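Local coordinates for TraI domain-containing protein (Salmonella typhi, PDB 2IPQ) that is of unknown function but, as the C-terminal domain of a TraI-like protein, may take part in conjugal DNA transfer, at residues L10-L15 / E77-H82; A31-T36 / V40-P45; L50-H55 / E70-A75. One frame throughout, in Å; residues are numbered along the deposited sequence.

Contact 1: residues L10-L15 / E77-H82; sequences LFWSWL and EKMRKH
W12, on helix 4-20, is clasped by M79 and K81 from the turn that follows helix 68-77, in a CH-pi contact and a Met-aromatic contact on one indole. The domain belongs to the TraI C-terminal family of the helix-turn-helix clan, and here a loop closes back on its first helix. The tight part is K81. Its CE lies over a face of the indole, 3.6 Å from the centroid of the five-membered ring and 28° off the normal, while its CB rests 3.9 Å from W12 CH2 at the other end of the ring system. A bend at chi2 (-68°) and another at chi3 keep the chain close over both rings, and the chain crosses the tryptophan at about a right angle. M79, a selenomethionine, is held less closely: SE comes to 3.9 Å from W12 CB but stands 5.3 Å from the five-membered ring centroid, obliquely at 46° to the normal, and CE reaches W12 CD1 at 4.0 Å. A type I turn from E77 to R80, whose last residue has positive phi, brings both gripping side chains to the tryptophan. The loose side is the outer part of that turn, where K78 and R80 are exposed and take no part in the grip on W12. W12 itself is buried, with E117 and I118 of helix 115-118 also against it, and M79 touches D9 of helix 4-20. No hydrogen bond links the two segments. The nearest approach is K81 CE to W12 NE1, at 3.3 Å.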
loop_
_atom_site.group_PDB
_atom_site.type_symbol
_atom_site.label_atom_id
_atom_site.label_comp_id
_atom_site.label_asym_id
_atom_site.label_seq_id
_atom_site.Cartn_x
_atom_site.Cartn_y
_atom_site.Cartn_z
ATOM N N LEU A 10 10.560 -10.999 1.346
ATOM C CA LEU A 10 9.388 -11.647 1.912
ATOM C C LEU A 10 8.213 -10.691 1.895
ATOM O O LEU A 10 7.116 -11.039 1.449
ATOM C CB LEU A 10 9.665 -12.033 3.356
ATOM C CG LEU A 10 9.184 -13.395 3.851
ATOM C CD1 LEU A 10 9.251 -13.424 5.367
ATOM C CD2 LEU A 10 7.778 -13.726 3.355
ATOM N N PHE A 11 8.428 -9.477 2.395
ATOM C CA PHE A 11 7.332 -8.551 2.482
ATOM C C PHE A 11 6.828 -8.178 1.085
ATOM O O PHE A 11 5.622 -8.088 0.846
ATOM C CB PHE A 11 7.715 -7.279 3.232
ATOM C CG PHE A 11 6.749 -6.155 2.984
ATOM C CD1 PHE A 11 6.942 -5.274 1.936
ATOM C CD2 PHE A 11 5.641 -6.000 3.780
ATOM C CE1 PHE A 11 6.020 -4.238 1.702
ATOM C CE2 PHE A 11 4.715 -4.971 3.552
ATOM C CZ PHE A 11 4.922 -4.087 2.504
ATOM N N TRP A 12 7.749 -7.952 0.157
ATOM C CA TRP A 12 7.366 -7.487 -1.172
ATOM C C TRP A 12 6.708 -8.641 -1.961
ATOM O O TRP A 12 5.712 -8.454 -2.685
ATOM C CB TRP A 12 8.613 -6.974 -1.894
ATOM C CG TRP A 12 8.400 -6.743 -3.346
ATOM C CD1 TRP A 12 8.928 -7.459 -4.371
ATOM C CD2 TRP A 12 7.600 -5.710 -3.941
ATOM N NE1 TRP A 12 8.509 -6.941 -5.572
ATOM C CE2 TRP A 12 7.686 -5.870 -5.333
ATOM C CE3 TRP A 12 6.808 -4.674 -3.424
ATOM C CZ2 TRP A 12 7.017 -5.031 -6.227
ATOM C CZ3 TRP A 12 6.144 -3.836 -4.305
ATOM C CH2 TRP A 12 6.252 -4.021 -5.695
ATOM N N SER A 13 7.272 -9.837 -1.808
ATOM C CA SER A 13 6.683 -11.044 -2.353
ATOM C C SER A 13 5.257 -11.284 -1.839
ATOM O O SER A 13 4.357 -11.642 -2.603
ATOM C CB SER A 13 7.578 -12.246 -2.013
ATOM O OG SER A 13 6.922 -13.444 -2.359
ATOM N N TRP A 14 5.047 -11.083 -0.537
ATOM C CA TRP A 14 3.718 -11.217 0.071
ATOM C C TRP A 14 2.722 -10.178 -0.463
ATOM O O TRP A 14 1.573 -10.499 -0.787
ATOM C CB TRP A 14 3.836 -11.128 1.603
ATOM C CG TRP A 14 2.515 -10.875 2.344
ATOM C CD1 TRP A 14 1.641 -11.815 2.823
ATOM C CD2 TRP A 14 1.954 -9.599 2.672
ATOM N NE1 TRP A 14 0.562 -11.198 3.426
ATOM C CE2 TRP A 14 0.735 -9.837 3.349
ATOM C CE3 TRP A 14 2.368 -8.270 2.462
ATOM C CZ2 TRP A 14 -0.078 -8.795 3.821
ATOM C CZ3 TRP A 14 1.559 -7.241 2.924
ATOM C CH2 TRP A 14 0.346 -7.514 3.603
ATOM N N LEU A 15 3.154 -8.927 -0.535
ATOM C CA LEU A 15 2.286 -7.818 -0.979
ATOM C C LEU A 15 1.938 -7.994 -2.456
ATOM O O LEU A 15 0.775 -7.896 -2.876
ATOM C CB LEU A 15 3.041 -6.479 -0.843
ATOM C CG LEU A 15 2.331 -5.112 -0.924
ATOM C CD1 LEU A 15 2.591 -4.426 -2.215
ATOM C CD2 LEU A 15 0.828 -5.133 -0.576
ATOM N N GLU A 77 11.935 -0.381 2.221
ATOM C CA GLU A 77 12.379 0.840 1.535
ATOM C C GLU A 77 13.681 0.669 0.783
ATOM O O GLU A 77 13.918 1.342 -0.227
ATOM C CB GLU A 77 12.510 2.008 2.501
ATOM C CG GLU A 77 11.174 2.665 2.876
ATOM C CD GLU A 77 11.393 3.972 3.625
ATOM O OE1 GLU A 77 12.579 4.308 3.883
ATOM O OE2 GLU A 77 10.403 4.659 3.950
ATOM N N LYS A 78 14.526 -0.234 1.276
ATOM C CA LYS A 78 15.832 -0.483 0.667
ATOM C C LYS A 78 15.688 -1.058 -0.740
ATOM O O LYS A 78 16.632 -1.071 -1.511
ATOM C CB LYS A 78 16.676 -1.403 1.558
ATOM C CG LYS A 78 17.322 -0.651 2.730
ATOM C CD LYS A 78 17.847 -1.565 3.843
ATOM C CE LYS A 78 19.014 -0.895 4.609
ATOM N NZ LYS A 78 18.541 0.155 5.584
HETATM N N MSE A 79 14.491 -1.524 -1.081
HETATM C CA MSE A 79 14.293 -2.159 -2.367
HETATM C C MSE A 79 13.858 -1.189 -3.440
HETATM O O MSE A 79 13.950 -1.492 -4.638
HETATM C CB MSE A 79 13.272 -3.260 -2.247
HETATM C CG MSE A 79 13.694 -4.360 -1.310
HETATM SE SE MSE A 79 12.118 -5.445 -1.101
HETATM C CE MSE A 79 12.472 -6.641 -2.682
ATOM N N ARG A 80 13.384 -0.022 -3.017
ATOM C CA ARG A 80 13.142 1.055 -3.960
ATOM C C ARG A 80 12.057 0.668 -4.971
ATOM O O ARG A 80 12.225 0.857 -6.160
ATOM C CB ARG A 80 14.444 1.374 -4.704
ATOM C CG ARG A 80 15.610 1.516 -3.757
ATOM C CD ARG A 80 16.753 2.344 -4.389
ATOM N NE ARG A 80 17.892 2.403 -3.420
ATOM C CZ ARG A 80 18.277 3.567 -2.882
ATOM N NH1 ARG A 80 19.329 3.545 -2.020
ATOM N NH2 ARG A 80 17.618 4.764 -3.220
ATOM N N LYS A 81 10.946 0.126 -4.498
ATOM C CA LYS A 81 9.791 -0.093 -5.373
ATOM C C LYS A 81 8.805 1.071 -5.299
ATOM O O LYS A 81 7.992 1.282 -6.222
ATOM C CB LYS A 81 9.070 -1.399 -5.007
ATOM C CG LYS A 81 9.976 -2.602 -4.800
ATOM C CD LYS A 81 10.616 -3.017 -6.110
ATOM C CE LYS A 81 10.630 -4.502 -6.240
ATOM N NZ LYS A 81 11.652 -4.910 -7.216
ATOM N N HIS A 82 8.868 1.819 -4.200
ATOM C CA HIS A 82 7.902 2.881 -3.942
ATOM C C HIS A 82 8.238 4.107 -4.792
ATOM O O HIS A 82 9.398 4.336 -5.183
ATOM C CB HIS A 82 7.822 3.227 -2.448
ATOM C CG HIS A 82 9.127 3.645 -1.834
ATOM N ND1 HIS A 82 10.165 2.762 -1.602
ATOM C CD2 HIS A 82 9.558 4.852 -1.394
ATOM C CE1 HIS A 82 11.180 3.413 -1.055
ATOM N NE2 HIS A 82 10.838 4.683 -0.923
#

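Contact 2: residues A31-T36 / V40-P45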
loop_
_atom_site.group_PDB
_atom_site.type_symbol
_atom_site.label_atom_id
_atom_site.label_comp_id
_atom_site.label_asym_id
_atom_site.label_seq_id
_atom_site.Cartn_x
_atom_site.Cartn_y
_atom_site.Cartn_z
ATOM N N ALA A 31 -9.806 -1.270 3.942
ATOM C CA ALA A 31 -8.586 -1.847 3.372
ATOM C C ALA A 31 -7.387 -0.922 3.628
ATOM O O ALA A 31 -7.549 0.290 3.790
ATOM C CB ALA A 31 -8.782 -2.079 1.879
ATOM N N CYS A 32 -6.190 -1.494 3.657
ATOM C CA CYS A 32 -4.973 -0.695 3.733
ATOM C C CYS A 32 -4.406 -0.365 2.353
ATOM O O CYS A 32 -3.530 0.501 2.222
ATOM C CB CYS A 32 -3.909 -1.394 4.588
ATOM S SG CYS A 32 -4.355 -1.419 6.324
ATOM N N VAL A 33 -4.907 -1.066 1.337
ATOM C CA VAL A 33 -4.430 -0.909 -0.018
ATOM C C VAL A 33 -5.539 -0.316 -0.867
ATOM O O VAL A 33 -6.696 -0.783 -0.824
ATOM C CB VAL A 33 -3.913 -2.254 -0.628
ATOM C CG1 VAL A 33 -3.258 -2.001 -2.022
ATOM C CG2 VAL A 33 -2.856 -2.925 0.316
ATOM N N HIS A 34 -5.186 0.725 -1.624
ATOM C CA HIS A 34 -6.122 1.411 -2.497
ATOM C C HIS A 34 -5.483 1.774 -3.824
ATOM O O HIS A 34 -4.395 2.359 -3.873
ATOM C CB HIS A 34 -6.630 2.659 -1.801
ATOM C CG HIS A 34 -7.570 2.354 -0.681
ATOM N ND1 HIS A 34 -8.945 2.314 -0.851
ATOM C CD2 HIS A 34 -7.336 2.050 0.621
ATOM C CE1 HIS A 34 -9.515 2.000 0.300
ATOM N NE2 HIS A 34 -8.562 1.834 1.206
ATOM N N LEU A 35 -6.148 1.430 -4.913
ATOM C CA LEU A 35 -5.699 1.839 -6.249
ATOM C C LEU A 35 -6.134 3.262 -6.558
ATOM O O LEU A 35 -7.282 3.640 -6.264
ATOM C CB LEU A 35 -6.283 0.898 -7.295
ATOM C CG LEU A 35 -5.428 -0.358 -7.481
ATOM C CD1 LEU A 35 -5.686 -1.346 -6.364
ATOM C CD2 LEU A 35 -5.620 -0.986 -8.860
ATOM N N THR A 36 -5.237 4.047 -7.155
ATOM C CA THR A 36 -5.547 5.437 -7.489
ATOM C C THR A 36 -4.699 6.020 -8.599
ATOM O O THR A 36 -3.502 6.144 -8.456
ATOM C CB THR A 36 -5.372 6.370 -6.281
ATOM O OG1 THR A 36 -5.951 5.760 -5.113
ATOM C CG2 THR A 36 -6.067 7.710 -6.543
ATOM N N VAL A 40 -0.657 2.265 -6.682
ATOM C CA VAL A 40 -1.203 1.566 -5.542
ATOM C C VAL A 40 -0.787 2.312 -4.284
ATOM O O VAL A 40 0.378 2.472 -4.032
ATOM C CB VAL A 40 -0.709 0.120 -5.497
ATOM C CG1 VAL A 40 -1.280 -0.616 -4.232
ATOM C CG2 VAL A 40 -1.126 -0.620 -6.812
ATOM N N PHE A 41 -1.748 2.772 -3.498
ATOM C CA PHE A 41 -1.435 3.388 -2.223
ATOM C C PHE A 41 -1.452 2.341 -1.118
ATOM O O PHE A 41 -2.434 1.637 -0.926
ATOM C CB PHE A 41 -2.460 4.486 -1.909
ATOM C CG PHE A 41 -2.317 5.091 -0.542
ATOM C CD1 PHE A 41 -1.424 6.133 -0.321
ATOM C CD2 PHE A 41 -3.101 4.642 0.525
ATOM C CE1 PHE A 41 -1.289 6.710 0.948
ATOM C CE2 PHE A 41 -2.970 5.218 1.804
ATOM C CZ PHE A 41 -2.069 6.249 2.008
ATOM N N ILE A 42 -0.362 2.241 -0.365
ATOM C CA ILE A 42 -0.371 1.340 0.776
ATOM C C ILE A 42 -0.163 2.146 2.061
ATOM O O ILE A 42 0.841 2.877 2.255
ATOM C CB ILE A 42 0.659 0.191 0.614
ATOM C CG1 ILE A 42 2.066 0.747 0.735
ATOM C CG2 ILE A 42 0.508 -0.523 -0.777
ATOM C CD1 ILE A 42 3.198 -0.282 0.464
ATOM N N SER A 43 -1.108 2.018 2.963
ATOM C CA SER A 43 -1.046 2.877 4.106
ATOM C C SER A 43 -0.121 2.290 5.160
ATOM O O SER A 43 -0.012 1.079 5.291
ATOM C CB SER A 43 -2.439 3.199 4.638
ATOM O OG SER A 43 -2.881 2.124 5.389
ATOM N N VAL A 44 0.565 3.160 5.881
ATOM C CA VAL A 44 1.476 2.762 6.958
ATOM C C VAL A 44 1.056 3.436 8.259
ATOM O O VAL A 44 0.657 4.601 8.265
ATOM C CB VAL A 44 2.990 3.069 6.681
ATOM C CG1 VAL A 44 3.353 2.968 5.194
ATOM C CG2 VAL A 44 3.357 4.370 7.196
ATOM N N PRO A 45 1.139 2.702 9.375
ATOM C CA PRO A 45 1.710 1.366 9.518
ATOM C C PRO A 45 0.793 0.191 9.103
ATOM O O PRO A 45 1.234 -0.940 9.132
ATOM C CB PRO A 45 1.987 1.300 11.016
ATOM C CG PRO A 45 0.797 2.028 11.588
ATOM C CD PRO A 45 0.627 3.213 10.661
#
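The F41 phenyl and the H34 imidazole leave the same face of a beta hairpin, from residues that form an antiparallel hydrogen-bonded pair. The C32 carbonyl oxygen approaches the phenyl ring obliquely. The imidazole is held at both nitrogens: NE2 reaches back to A31 O at 3.2 Å, a bent bond from above the carbonyl plane, and ND1 bonds to the hydroxyl of S128, which together fix the rotation of the ring. Two backbone bonds join H34 to F41: F41 N donates to H34 O at 2.7 Å and H34 N to F41 O at 3.0 Å. A third, S43 N to C32 O, also 3.0 Å, closes the open end of the hairpin. On the face away from the rings, V33 and V40 meet diagonally; each has CG1 anti to its backbone nitrogen (chi1 -173° and 178°), which brings V33 CG1 and V40 CG1 to 3.3 Å, closer than normal van der Waals contact. V33 CG1 also lies 4.2 Å from I42 CG2, and L35 CG packs on V40 CG2 at 4.4 Å. The hairpin forms one edge of the antiparallel sheet, with 33-36 outermost in the chain: 39-43 pairs onward with strand 105-114, while N27 and S128 bond to the outer edge of 33-36. L95, C93 and L131 of strands 91-96 and 131-133 pack against the F41 and H34 face; V26 and Y119 meet the aliphatic one.

Contact 3: residues L50-H55 / E70-A75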
loop_
_atom_site.group_PDB
_atom_site.type_symbol
_atom_site.label_atom_id
_atom_site.label_comp_id
_atom_site.label_asym_id
_atom_site.label_seq_id
_atom_site.Cartn_x
_atom_site.Cartn_y
_atom_site.Cartn_z
ATOM N N LEU A 50 -0.465 -5.706 8.848
ATOM C CA LEU A 50 -1.164 -6.779 8.153
ATOM C C LEU A 50 -0.220 -7.906 7.696
ATOM O O LEU A 50 -0.561 -9.064 7.829
ATOM C CB LEU A 50 -1.960 -6.208 6.975
ATOM C CG LEU A 50 -2.818 -7.190 6.175
ATOM C CD1 LEU A 50 -3.893 -7.951 7.029
ATOM C CD2 LEU A 50 -3.450 -6.514 4.924
ATOM N N PHE A 51 0.951 -7.553 7.162
ATOM C CA PHE A 51 2.050 -8.507 6.900
ATOM C C PHE A 51 2.374 -9.294 8.148
ATOM O O PHE A 51 2.334 -10.521 8.153
ATOM C CB PHE A 51 3.329 -7.766 6.444
ATOM C CG PHE A 51 4.559 -8.658 6.336
ATOM C CD1 PHE A 51 4.736 -9.504 5.242
ATOM C CD2 PHE A 51 5.527 -8.659 7.339
ATOM C CE1 PHE A 51 5.861 -10.321 5.142
ATOM C CE2 PHE A 51 6.669 -9.487 7.253
ATOM C CZ PHE A 51 6.832 -10.312 6.151
ATOM N N LEU A 52 2.696 -8.561 9.208
ATOM C CA LEU A 52 3.094 -9.128 10.468
ATOM C C LEU A 52 2.066 -10.146 10.966
ATOM O O LEU A 52 2.403 -11.131 11.600
ATOM C CB LEU A 52 3.286 -8.002 11.490
ATOM C CG LEU A 52 4.708 -7.531 11.839
ATOM C CD1 LEU A 52 5.809 -8.161 10.973
ATOM C CD2 LEU A 52 4.841 -6.010 11.912
ATOM N N LYS A 53 0.804 -9.895 10.669
ATOM C CA LYS A 53 -0.284 -10.693 11.203
ATOM C C LYS A 53 -0.295 -12.068 10.535
ATOM O O LYS A 53 -0.759 -13.041 11.125
ATOM C CB LYS A 53 -1.621 -9.950 11.021
ATOM C CG LYS A 53 -2.883 -10.786 11.212
ATOM C CD LYS A 53 -4.094 -9.908 11.573
ATOM C CE LYS A 53 -4.358 -8.820 10.522
ATOM N NZ LYS A 53 -5.584 -9.066 9.683
ATOM N N SER A 54 0.223 -12.150 9.308
ATOM C CA SER A 54 0.303 -13.442 8.622
ATOM C C SER A 54 1.662 -14.103 8.745
ATOM O O SER A 54 1.792 -15.281 8.457
ATOM C CB SER A 54 -0.091 -13.328 7.150
ATOM O OG SER A 54 0.863 -12.589 6.417
ATOM N N HIS A 55 2.667 -13.338 9.170
ATOM C CA HIS A 55 4.052 -13.810 9.248
ATOM C C HIS A 55 4.621 -13.560 10.628
ATOM O O HIS A 55 5.563 -12.783 10.778
ATOM C CB HIS A 55 4.929 -13.101 8.209
ATOM C CG HIS A 55 4.704 -13.581 6.809
ATOM N ND1 HIS A 55 3.979 -12.864 5.885
ATOM C CD2 HIS A 55 5.096 -14.716 6.182
ATOM C CE1 HIS A 55 3.941 -13.529 4.744
ATOM N NE2 HIS A 55 4.609 -14.659 4.897
ATOM N N GLU A 70 9.326 -1.527 12.310
ATOM C CA GLU A 70 10.482 -0.748 11.905
ATOM C C GLU A 70 11.407 -1.552 10.965
ATOM O O GLU A 70 11.844 -1.025 9.944
ATOM C CB GLU A 70 11.244 -0.255 13.153
ATOM C CG GLU A 70 11.833 1.180 13.067
ATOM C CD GLU A 70 12.797 1.532 14.241
ATOM O OE1 GLU A 70 12.525 2.508 14.989
ATOM O OE2 GLU A 70 13.829 0.840 14.416
ATOM N N GLN A 71 11.695 -2.816 11.321
ATOM C CA GLN A 71 12.531 -3.743 10.515
ATOM C C GLN A 71 11.998 -3.946 9.095
ATOM O O GLN A 71 12.681 -3.673 8.118
ATOM C CB GLN A 71 12.609 -5.111 11.181
ATOM C CG GLN A 71 13.997 -5.526 11.633
ATOM C CD GLN A 71 14.208 -5.288 13.119
ATOM O OE1 GLN A 71 14.983 -5.990 13.771
ATOM N NE2 GLN A 71 13.512 -4.285 13.667
ATOM N N VAL A 72 10.768 -4.430 8.995
ATOM C CA VAL A 72 10.136 -4.656 7.701
ATOM C C VAL A 72 10.083 -3.399 6.830
ATOM O O VAL A 72 10.427 -3.459 5.656
ATOM C CB VAL A 72 8.699 -5.207 7.849
ATOM C CG1 VAL A 72 8.185 -5.658 6.498
ATOM C CG2 VAL A 72 8.694 -6.367 8.808
ATOM N N GLN A 73 9.651 -2.278 7.403
ATOM C CA GLN A 73 9.643 -1.006 6.683
ATOM C C GLN A 73 11.015 -0.573 6.151
ATOM O O GLN A 73 11.150 -0.229 4.970
ATOM C CB GLN A 73 9.049 0.100 7.543
ATOM C CG GLN A 73 9.191 1.492 6.940
ATOM C CD GLN A 73 8.202 2.462 7.553
ATOM O OE1 GLN A 73 7.751 2.255 8.677
ATOM N NE2 GLN A 73 7.850 3.514 6.820
ATOM N N ALA A 74 12.032 -0.595 7.014
ATOM C CA ALA A 74 13.386 -0.364 6.567
ATOM C C ALA A 74 13.791 -1.345 5.448
ATOM O O ALA A 74 14.412 -0.955 4.434
ATOM C CB ALA A 74 14.385 -0.445 7.756
ATOM N N ALA A 75 13.463 -2.619 5.630
ATOM C CA ALA A 75 13.864 -3.602 4.635
ATOM C C ALA A 75 13.098 -3.300 3.341
ATOM O O ALA A 75 13.656 -3.321 2.244
ATOM C CB ALA A 75 13.619 -5.013 5.123
#
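V72 of helix 68-77 fits against F51 and L52 near the end of helix 46-54, and the apolar contact is carried by the two methyls of the valine. CG2 touches both neighbours, 4.0 Å from F51 CE2 and 4.0 Å from L52 CD1; CG1 lies 4.1 Å from F51 CD2. The valine comes to the phenyl ring at a slant, whereas L52 and V72 run past one another in opposite directions. F51 has CG anti to its backbone nitrogen (chi1 172°), which places ring atoms CD2 and CE2 beside the valine. The leucine torsions are far from a staggered arrangement, so the placing of CD1 is less certain than that of the ring. Across the helices the contact is purely van der Waals, with no hydrogen bond between the segments. Polar interactions act within 50-55, where the helix finishes: F51 O is gripped by S54 N at 2.9 Å and by S54 OG at 3.1 Å. The chain then turns so that H55 CB sits 3.9 Å above the plane of the F51 ring, over one face but offset toward the rim, just before residues 56-66, which are not modelled. Helix 4-20 completes the surroundings: the W14 ring meets that of F51 edge-to-face, F11 packs on V72, and F48 of helix 46-54 also reaches V72, so that helices 4-20 and 46-54 both pack on this valine of helix 68-77.

Overall arrangement
Contacts 2 and 3 are both buried and contact 1 partly so. Contact 2 lies near the middle of the chain; contacts 1 and 3 belong to the helical side, their centres about 10 and 12 Å from that of the chain. Contact 3 uses helix 68-77 and contact 1 the loop that follows it, and the two touch directly, F11 and W14 packing on F51 and H55. Contact 2 touches neither, although its strands follow helix 4-20 and lead into helix 46-54. The chemistry changes with place: backbone bonds in contact 2, with aliphatic packing on one sheet face and the H34 and F41 rings on the other; aliphatic-aromatic packing between helices in contact 3; in contact 1 a lysine chain over an indole, with a selenomethionine set obliquely beside it.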